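Local coordinates for putative fructosamine-3-kinase (Thermobifida fusca YX, PDB 3F7W), which probably works as a small-molecule kinase of the fructosamine kinase family, transferring phosphate to sugar-modified amines, although its own substrate has not been established, at residues 162-165 / 166-169; 190-193 / 194-197; 240-244 / 245-249. All blocks are in the same frame, centred on the assembly; numbering follows the deposited sequence.

Contact 1. Residues 162-165 / 166-169; sequences ALTP and GDVR
Thr164 and Asp167 exchange side-chain and backbone bonds in a textbook capping box at the start of helix 165-176. Thr164 is the N-cap. With chi1 at 62°, its OG1 sits between its own backbone N and carbonyl carbon, facing the first turn, and accepts from Asp167 N at 3.0 Å. The return bond is straighter: Thr164 N gives its hydrogen to Asp167 OD2 at 2.9 Å (173° at the hydrogen), meeting that oxygen from above the carboxylate plane. The helical pattern then takes over, with Val168 N on Thr164 O at 3.0 Å and Arg169 N on Pro165 O at 2.9 Å.

The close-packed side is that of Leu163 and Asp167. Leu163 brings CD2 to 3.7 Å from Asp167 OD2, while Leu154, Leu264 and Leu278, from three other helices, touch the leucine. Buried here, Asp167 also forms a salt bridge through OD2 with Arg275 NE, tying the cap to helix 275-286. The opposite character belongs to Thr164, Pro165 and Arg169, all exposed. There the arginine chain bends at chi3 (-61°) and folds back, laying one guanidinium face over Pro165 O, 3.7 Å from CZ, with NH1 3.8 Å from Pro165 CB. This is contact without a side-chain hydrogen bond.

With alanine in place of Asp167, Thr164 N would probably lose its acceptor and Arg275 its carboxylate partner, leaving the OG1 bond as the remaining half of the capping box. The chemistry implies a double use of one acid: OD2 serves a backbone N-H that precedes the helix and a neighbouring guanidinium, while the negative charge stands at the helix's N-terminal end, where the helix dipole would probably stabilise it.

Contact 2. Residues 190-193 / 194-197; sequences RIHG and DLWN
His192 ND1 receives the backbone N-H of Asp194 at 3.1 Å, a somewhat bent bond (152° at the hydrogen) that arrives slightly tilted from the imidazole plane. It closes a small turn at the end of strand 189-191. The His-Gly-Asp sequence here matches the catalytic-loop motif of the protein-kinase-like fold, so the turn belongs to a segment that in related kinases carries the catalytic aspartate; for Asp194 that role is inferred by analogy.

The histidine swings round to reach the chain ahead of it because CG lies anti to its backbone N (chi1 178°). Asp194 CA then lies at the ring edge, in its plane, and CE1 comes 3.3 Å from Asp194 O. Leu195 supplies the face: its CD1 stands almost over the ring centre, 3.8 Å from the centroid, in a CH-pi contact, and Leu195 CD1 is 3.7 Å from His192 CG. The two side chains cross at about a right angle. Leu195 is also the centre of an inverse gamma turn, accompanied by a weak bond from Trp196 N to Asp194 O at 3.0 Å.

Gly193 makes the bend possible. At its phi of 93°, any CB would collide with the carbonyl oxygen of His192. Asp222 fixes the same corner from outside, one carboxylate oxygen taking His192 N and the other Gly193 N.

On its far side the imidazole bonds through NE2 to Ile210 O. Both ring nitrogens are therefore engaged, NE2 as donor and ND1 as acceptor, which is consistent with the tautomer that carries its proton on NE2 and probably keeps the ring from flipping.

Contact 3. Residues 240-244 / 245-249; sequences AYNEV and APLAE
The C-terminal end of helix 234-244, where the chain leaves the helix for the loop leading to helix 251-270, is a place where an asparagine side chain takes up a backbone N-H of the departing chain. Tyr241 O accepts twice, from Val244 N at 3.2 Å and from Ala245 N at 2.9 Å, and Ala245 is the first residue to abandon helical backbone angles. The next residue is Pro246, which has no N-H to offer Asn242 O; instead its CD lies 3.3 Å from that oxygen.

Asn242 answers with its side chain. CG is anti to the carbonyl carbon (chi1 -80°). This torsion turns the amide toward the loop, where OD1 accepts from Leu247 N at 2.9 Å. The bond is nearly straight at the hydrogen (163°), though the donor stands 27° from the amide's carbonyl plane. Leu247 CG packs 3.4 Å from the same OD1, the two side chains crossing at about a right angle.

Tyr241 adds an apolar contact. Its ring meets the loop through CE1, which also lies 3.5 Å from Ala245 O. The hydroxyl is bonded beyond this turn, to His113 ND1 and Arg219 NH1. Arg219 binds the carbonyl oxygens of Ala245 and Pro246 as well, so one arginine joins the tyrosine to the loop it faces, and Leu223 touches both Tyr241 and Leu247 from helix 219-229. Ring, arginine and leucine all meet the exit, where Leu247 CD2 lies 3.8 Å from Tyr241 CE1.

In the fold
All three contacts are local. Contacts 2 and 3 are neighbours, with centres about 17 Å and nearest atoms about 7 Å apart, and they share helices 99-114 and 219-229: His113 meets Ile191 and Tyr241, while Asp222 and Leu223 serve contacts 2 and 3 respectively. Contact 1 is remote, its centre about 27 Å from that of contact 2 and 36 Å from that of contact 3. Its link to contact 3 is helix 251-270, entered from loop 245-249 and bearing Leu264 against Leu163. Contact 2 carries the motif that in related kinases holds the catalytic aspartate and so probably lies at the active site. An unidentified ligand is about 10 Å from the His192 side chain.

Contact 1. Residues 162-165 / 166-169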
ATOM      1  N   ALA A 162     -11.323 -17.875 -10.988  1.00 28.92           N
ATOM      2  CA  ALA A 162     -10.009 -17.451 -11.455  1.00 29.02           C
ATOM      3  C   ALA A 162      -8.924 -18.423 -11.016  1.00 30.31           C
ATOM      4  O   ALA A 162      -7.857 -18.488 -11.631  1.00 33.39           O
ATOM      5  CB  ALA A 162      -9.684 -16.046 -10.951  1.00 29.20           C
ATOM      6  N   LEU A 163      -9.201 -19.176  -9.956  1.00 29.96           N
ATOM      7  CA  LEU A 163      -8.264 -20.164  -9.436  1.00 30.02           C
ATOM      8  C   LEU A 163      -8.965 -21.519  -9.365  1.00 30.49           C
ATOM      9  O   LEU A 163     -10.154 -21.591  -9.046  1.00 30.12           O
ATOM     10  CB  LEU A 163      -7.753 -19.763  -8.053  1.00 30.52           C
ATOM     11  CG  LEU A 163      -6.898 -18.498  -7.922  1.00 32.58           C
ATOM     12  CD1 LEU A 163      -6.498 -18.268  -6.476  1.00 30.33           C
ATOM     13  CD2 LEU A 163      -5.662 -18.564  -8.840  1.00 28.63           C
ATOM     14  N   THR A 164      -8.214 -22.583  -9.657  1.00 29.52           N
ATOM     15  CA  THR A 164      -8.747 -23.958  -9.657  1.00 29.81           C
ATOM     16  C   THR A 164      -8.649 -24.563  -8.258  1.00 29.76           C
ATOM     17  O   THR A 164      -7.905 -24.057  -7.412  1.00 28.58           O
ATOM     18  CB  THR A 164      -7.931 -24.875 -10.584  1.00 31.59           C
ATOM     19  OG1 THR A 164      -6.582 -24.947 -10.102  1.00 25.11           O
ATOM     20  CG2 THR A 164      -7.936 -24.357 -12.025  1.00 32.34           C
ATOM     21  N   PRO A 165      -9.363 -25.670  -8.012  1.00 30.30           N
ATOM     22  CA  PRO A 165      -9.190 -26.345  -6.715  1.00 30.92           C
ATOM     23  C   PRO A 165      -7.730 -26.761  -6.402  1.00 28.67           C
ATOM     24  O   PRO A 165      -7.308 -26.722  -5.244  1.00 29.32           O
ATOM     25  CB  PRO A 165     -10.114 -27.556  -6.830  1.00 31.09           C
ATOM     26  CG  PRO A 165     -11.131 -27.161  -7.877  1.00 32.54           C
ATOM     27  CD  PRO A 165     -10.370 -26.342  -8.855  1.00 31.90           C
ATOM     28  N   GLY A 166      -6.974 -27.110  -7.436  1.00 27.65           N
ATOM     29  CA  GLY A 166      -5.540 -27.423  -7.316  1.00 27.38           C
ATOM     30  C   GLY A 166      -4.701 -26.212  -6.939  1.00 27.11           C
ATOM     31  O   GLY A 166      -3.793 -26.316  -6.122  1.00 22.78           O
ATOM     32  N   ASP A 167      -5.013 -25.065  -7.534  1.00 26.48           N
ATOM     33  CA  ASP A 167      -4.403 -23.778  -7.134  1.00 27.82           C
ATOM     34  C   ASP A 167      -4.654 -23.487  -5.660  1.00 26.90           C
ATOM     35  O   ASP A 167      -3.742 -23.162  -4.922  1.00 28.15           O
ATOM     36  CB  ASP A 167      -4.999 -22.617  -7.929  1.00 27.99           C
ATOM     37  CG  ASP A 167      -4.702 -22.679  -9.411  1.00 32.00           C
ATOM     38  OD1 ASP A 167      -3.757 -23.385  -9.849  1.00 31.45           O
ATOM     39  OD2 ASP A 167      -5.448 -22.001 -10.147  1.00 29.74           O
ATOM     40  N   VAL A 168      -5.903 -23.645  -5.235  1.00 26.75           N
ATOM     41  CA  VAL A 168      -6.279 -23.434  -3.834  1.00 26.89           C
ATOM     42  C   VAL A 168      -5.531 -24.378  -2.902  1.00 29.00           C
ATOM     43  O   VAL A 168      -5.003 -23.956  -1.886  1.00 29.37           O
ATOM     44  CB  VAL A 168      -7.801 -23.608  -3.634  1.00 27.63           C
ATOM     45  CG1 VAL A 168      -8.158 -23.653  -2.130  1.00 27.25           C
ATOM     46  CG2 VAL A 168      -8.556 -22.479  -4.360  1.00 21.91           C
ATOM     47  N   ARG A 169      -5.479 -25.659  -3.257  1.00 28.39           N
ATOM     48  CA  ARG A 169      -4.715 -26.619  -2.467  1.00 29.78           C
ATOM     49  C   ARG A 169      -3.231 -26.262  -2.374  1.00 28.65           C
ATOM     50  O   ARG A 169      -2.628 -26.412  -1.303  1.00 26.50           O
ATOM     51  CB  ARG A 169      -4.914 -28.024  -2.999  1.00 29.33           C
ATOM     52  CG  ARG A 169      -6.183 -28.676  -2.444  1.00 35.01           C
ATOM     53  CD  ARG A 169      -6.260 -30.187  -2.741  1.00 36.48           C
ATOM     54  NE  ARG A 169      -6.269 -30.477  -4.178  1.00 47.37           N
ATOM     55  CZ  ARG A 169      -7.347 -30.452  -4.969  1.00 45.23           C
ATOM     56  NH1 ARG A 169      -8.556 -30.149  -4.488  1.00 47.91           N
ATOM     57  NH2 ARG A 169      -7.207 -30.731  -6.260  1.00 45.96           N
TER

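Contact 2. Residues 190-193 / 194-197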
ATOM      1  N   ARG A 190       5.018  -0.303  10.730  1.00 27.19           N
ATOM      2  CA  ARG A 190       4.052   0.559  10.061  1.00 28.59           C
ATOM      3  C   ARG A 190       4.306   0.465   8.566  1.00 26.03           C
ATOM      4  O   ARG A 190       5.210   1.114   8.041  1.00 27.37           O
ATOM      5  CB  ARG A 190       4.163   2.023  10.508  1.00 30.28           C
ATOM      6  CG  ARG A 190       3.872   2.236  11.940  1.00 39.12           C
ATOM      7  CD  ARG A 190       3.463   3.658  12.252  1.00 32.57           C
ATOM      8  NE  ARG A 190       3.441   3.755  13.677  1.00 37.29           N
ATOM      9  CZ  ARG A 190       2.854   4.706  14.371  1.00 39.28           C
ATOM     10  NH1 ARG A 190       2.261   5.732  13.766  1.00 38.59           N
ATOM     11  NH2 ARG A 190       2.918   4.642  15.689  1.00 43.56           N
ATOM     12  N   ILE A 191       3.521  -0.348   7.891  1.00 26.25           N
ATOM     13  CA  ILE A 191       3.731  -0.577   6.461  1.00 26.66           C
ATOM     14  C   ILE A 191       2.737   0.153   5.589  1.00 26.29           C
ATOM     15  O   ILE A 191       1.569   0.379   5.978  1.00 26.01           O
ATOM     16  CB  ILE A 191       3.793  -2.109   6.085  1.00 25.30           C
ATOM     17  CG1 ILE A 191       2.431  -2.814   6.141  1.00 25.51           C
ATOM     18  CG2 ILE A 191       4.876  -2.798   6.954  1.00 23.78           C
ATOM     19  CD1 ILE A 191       2.417  -4.228   5.413  1.00 27.99           C
ATOM     20  N   HIS A 192       3.210   0.493   4.393  1.00 25.10           N
ATOM     21  CA  HIS A 192       2.405   1.138   3.368  1.00 26.69           C
ATOM     22  C   HIS A 192       1.240   0.213   2.891  1.00 25.89           C
ATOM     23  O   HIS A 192       0.099   0.656   2.746  1.00 23.89           O
ATOM     24  CB  HIS A 192       3.323   1.562   2.217  1.00 26.44           C
ATOM     25  CG  HIS A 192       2.610   2.192   1.070  1.00 25.89           C
ATOM     26  ND1 HIS A 192       1.968   1.445   0.106  1.00 25.34           N
ATOM     27  CD2 HIS A 192       2.462   3.490   0.709  1.00 26.51           C
ATOM     28  CE1 HIS A 192       1.434   2.262  -0.789  1.00 29.97           C
ATOM     29  NE2 HIS A 192       1.719   3.508  -0.445  1.00 24.48           N
ATOM     30  N   GLY A 193       1.552  -1.045   2.616  1.00 25.53           N
ATOM     31  CA  GLY A 193       0.563  -2.068   2.283  1.00 26.43           C
ATOM     32  C   GLY A 193       0.263  -2.279   0.808  1.00 27.10           C
ATOM     33  O   GLY A 193      -0.388  -3.256   0.459  1.00 27.96           O
ATOM     34  N   ASP A 194       0.701  -1.362  -0.047  1.00 26.93           N
ATOM     35  CA  ASP A 194       0.564  -1.480  -1.502  1.00 27.52           C
ATOM     36  C   ASP A 194       1.728  -0.797  -2.225  1.00 24.49           C
ATOM     37  O   ASP A 194       1.541   0.016  -3.167  1.00 25.46           O
ATOM     38  CB  ASP A 194      -0.776  -0.900  -1.951  1.00 29.66           C
ATOM     39  CG  ASP A 194      -1.174  -1.336  -3.358  1.00 36.50           C
ATOM     40  OD1 ASP A 194      -0.755  -2.423  -3.828  1.00 31.59           O
ATOM     41  OD2 ASP A 194      -1.931  -0.571  -3.987  1.00 31.95           O
ATOM     42  N   LEU A 195       2.954  -1.130  -1.799  1.00 24.51           N
ATOM     43  CA  LEU A 195       4.123  -0.396  -2.225  1.00 25.03           C
ATOM     44  C   LEU A 195       4.760  -1.000  -3.463  1.00 24.28           C
ATOM     45  O   LEU A 195       5.849  -1.580  -3.413  1.00 25.71           O
ATOM     46  CB  LEU A 195       5.143  -0.288  -1.075  1.00 23.38           C
ATOM     47  CG  LEU A 195       6.222   0.785  -1.235  1.00 24.24           C
ATOM     48  CD1 LEU A 195       5.571   2.177  -1.212  1.00 25.18           C
ATOM     49  CD2 LEU A 195       7.358   0.611  -0.155  1.00 25.29           C
ATOM     50  N   TRP A 196       4.094  -0.833  -4.591  1.00 25.89           N
ATOM     51  CA  TRP A 196       4.689  -1.154  -5.908  1.00 26.39           C
ATOM     52  C   TRP A 196       5.113   0.150  -6.585  1.00 27.90           C
ATOM     53  O   TRP A 196       4.788   1.249  -6.096  1.00 27.34           O
ATOM     54  CB  TRP A 196       3.728  -1.994  -6.771  1.00 26.71           C
ATOM     55  CG  TRP A 196       2.523  -1.232  -7.222  1.00 26.12           C
ATOM     56  CD1 TRP A 196       1.445  -0.903  -6.484  1.00 27.65           C
ATOM     57  CD2 TRP A 196       2.315  -0.683  -8.524  1.00 30.10           C
ATOM     58  NE1 TRP A 196       0.544  -0.182  -7.254  1.00 29.79           N
ATOM     59  CE2 TRP A 196       1.062  -0.041  -8.514  1.00 28.73           C
ATOM     60  CE3 TRP A 196       3.051  -0.710  -9.711  1.00 27.13           C
ATOM     61  CZ2 TRP A 196       0.552   0.616  -9.637  1.00 30.05           C
ATOM     62  CZ3 TRP A 196       2.543  -0.066 -10.822  1.00 30.61           C
ATOM     63  CH2 TRP A 196       1.301   0.574 -10.783  1.00 28.75           C
ATOM     64  N   ASN A 197       5.845   0.039  -7.699  1.00 25.92           N
ATOM     65  CA  ASN A 197       6.557   1.192  -8.272  1.00 25.80           C
ATOM     66  C   ASN A 197       5.651   2.390  -8.626  1.00 26.37           C
ATOM     67  O   ASN A 197       6.072   3.543  -8.522  1.00 29.46           O
ATOM     68  CB  ASN A 197       7.412   0.790  -9.498  1.00 23.31           C
ATOM     69  CG  ASN A 197       6.580   0.175 -10.613  1.00 27.30           C
ATOM     70  OD1 ASN A 197       5.869   0.892 -11.335  1.00 26.56           O
ATOM     71  ND2 ASN A 197       6.653  -1.138 -10.764  1.00 24.97           N
TER

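Contact 3. Residues 240-244 / 245-249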
ATOM      1  N   ALA A 240      20.491   0.601   1.229  1.00 27.11           N
ATOM      2  CA  ALA A 240      20.380   1.743   2.156  1.00 27.26           C
ATOM      3  C   ALA A 240      19.418   1.408   3.309  1.00 27.38           C
ATOM      4  O   ALA A 240      19.739   1.637   4.464  1.00 27.56           O
ATOM      5  CB  ALA A 240      19.962   3.004   1.414  1.00 26.26           C
ATOM      6  N   TYR A 241      18.279   0.793   3.004  1.00 27.21           N
ATOM      7  CA  TYR A 241      17.365   0.286   4.053  1.00 26.79           C
ATOM      8  C   TYR A 241      18.061  -0.629   5.060  1.00 27.95           C
ATOM      9  O   TYR A 241      17.963  -0.451   6.291  1.00 26.47           O
ATOM     10  CB  TYR A 241      16.220  -0.457   3.365  1.00 27.22           C
ATOM     11  CG  TYR A 241      15.144  -0.938   4.288  1.00 25.20           C
ATOM     12  CD1 TYR A 241      15.296  -2.133   5.015  1.00 26.78           C
ATOM     13  CD2 TYR A 241      13.969  -0.214   4.441  1.00 25.67           C
ATOM     14  CE1 TYR A 241      14.298  -2.587   5.876  1.00 25.60           C
ATOM     15  CE2 TYR A 241      12.950  -0.667   5.313  1.00 26.64           C
ATOM     16  CZ  TYR A 241      13.135  -1.864   6.010  1.00 28.09           C
ATOM     17  OH  TYR A 241      12.157  -2.330   6.857  1.00 27.03           O
ATOM     18  N   ASN A 242      18.768  -1.608   4.527  1.00 28.25           N
ATOM     19  CA  ASN A 242      19.501  -2.595   5.332  1.00 29.89           C
ATOM     20  C   ASN A 242      20.660  -2.000   6.142  1.00 30.28           C
ATOM     21  O   ASN A 242      21.077  -2.581   7.134  1.00 31.23           O
ATOM     22  CB  ASN A 242      19.958  -3.773   4.444  1.00 29.24           C
ATOM     23  CG  ASN A 242      18.839  -4.794   4.178  1.00 33.36           C
ATOM     24  OD1 ASN A 242      18.016  -5.072   5.051  1.00 33.92           O
ATOM     25  ND2 ASN A 242      18.816  -5.362   2.972  1.00 32.54           N
ATOM     26  N   GLU A 243      21.158  -0.828   5.759  1.00 34.04           N
ATOM     27  CA  GLU A 243      22.204  -0.168   6.541  1.00 37.83           C
ATOM     28  C   GLU A 243      21.666   0.227   7.886  1.00 37.31           C
ATOM     29  O   GLU A 243      22.370   0.125   8.879  1.00 37.29           O
ATOM     30  CB  GLU A 243      22.680   1.120   5.893  1.00 39.02           C
ATOM     31  CG  GLU A 243      23.613   0.960   4.735  1.00 44.27           C
ATOM     32  CD  GLU A 243      23.830   2.274   3.986  1.00 43.94           C
ATOM     33  OE1 GLU A 243      23.279   3.354   4.385  1.00 45.86           O
ATOM     34  OE2 GLU A 243      24.560   2.208   2.986  1.00 48.75           O
ATOM     35  N   VAL A 244      20.418   0.692   7.903  1.00 34.16           N
ATOM     36  CA  VAL A 244      19.834   1.328   9.073  1.00 34.71           C
ATOM     37  C   VAL A 244      18.857   0.432   9.846  1.00 35.25           C
ATOM     38  O   VAL A 244      18.691   0.608  11.045  1.00 33.19           O
ATOM     39  CB  VAL A 244      19.146   2.675   8.707  1.00 36.27           C
ATOM     40  CG1 VAL A 244      20.150   3.639   8.047  1.00 36.57           C
ATOM     41  CG2 VAL A 244      17.995   2.456   7.813  1.00 37.16           C
ATOM     42  N   ALA A 245      18.180  -0.483   9.151  1.00 34.68           N
ATOM     43  CA  ALA A 245      17.265  -1.432   9.783  1.00 32.81           C
ATOM     44  C   ALA A 245      17.416  -2.792   9.116  1.00 30.84           C
ATOM     45  O   ALA A 245      16.489  -3.257   8.475  1.00 27.73           O
ATOM     46  CB  ALA A 245      15.812  -0.943   9.693  1.00 29.61           C
ATOM     47  N   PRO A 246      18.593  -3.436   9.277  1.00 30.48           N
ATOM     48  CA  PRO A 246      18.855  -4.684   8.563  1.00 30.12           C
ATOM     49  C   PRO A 246      17.730  -5.698   8.700  1.00 29.72           C
ATOM     50  O   PRO A 246      17.261  -5.965   9.808  1.00 28.51           O
ATOM     51  CB  PRO A 246      20.143  -5.216   9.223  1.00 31.89           C
ATOM     52  CG  PRO A 246      20.335  -4.367  10.463  1.00 30.53           C
ATOM     53  CD  PRO A 246      19.739  -3.056  10.116  1.00 32.98           C
ATOM     54  N   LEU A 247      17.318  -6.264   7.576  1.00 26.83           N
ATOM     55  CA  LEU A 247      16.310  -7.294   7.576  1.00 29.13           C
ATOM     56  C   LEU A 247      16.872  -8.564   8.280  1.00 29.51           C
ATOM     57  O   LEU A 247      18.086  -8.792   8.319  1.00 29.41           O
ATOM     58  CB  LEU A 247      15.847  -7.574   6.138  1.00 29.15           C
ATOM     59  CG  LEU A 247      15.004  -6.488   5.446  1.00 31.78           C
ATOM     60  CD1 LEU A 247      14.880  -6.797   3.981  1.00 32.34           C
ATOM     61  CD2 LEU A 247      13.617  -6.370   6.066  1.00 26.34           C
ATOM     62  N   ALA A 248      15.977  -9.370   8.840  1.00 31.06           N
ATOM     63  CA  ALA A 248      16.331 -10.638   9.462  1.00 31.08           C
ATOM     64  C   ALA A 248      16.951 -11.572   8.436  1.00 30.79           C
ATOM     65  O   ALA A 248      16.627 -11.513   7.237  1.00 28.22           O
ATOM     66  CB  ALA A 248      15.101 -11.287  10.086  1.00 33.30           C
ATOM     67  N   GLU A 249      17.865 -12.411   8.912  1.00 29.53           N
ATOM     68  CA  GLU A 249      18.590 -13.340   8.068  1.00 30.27           C
ATOM     69  C   GLU A 249      17.603 -14.175   7.243  1.00 28.21           C
ATOM     70  O   GLU A 249      16.579 -14.625   7.768  1.00 28.69           O
ATOM     71  CB  GLU A 249      19.449 -14.256   8.977  1.00 31.22           C
ATOM     72  CG  GLU A 249      20.317 -15.224   8.259  1.00 33.38           C
ATOM     73  CD  GLU A 249      21.199 -16.039   9.208  1.00 38.76           C
ATOM     74  OE1 GLU A 249      20.957 -16.021  10.443  1.00 49.39           O
ATOM     75  OE2 GLU A 249      22.140 -16.701   8.707  1.00 57.20           O
TER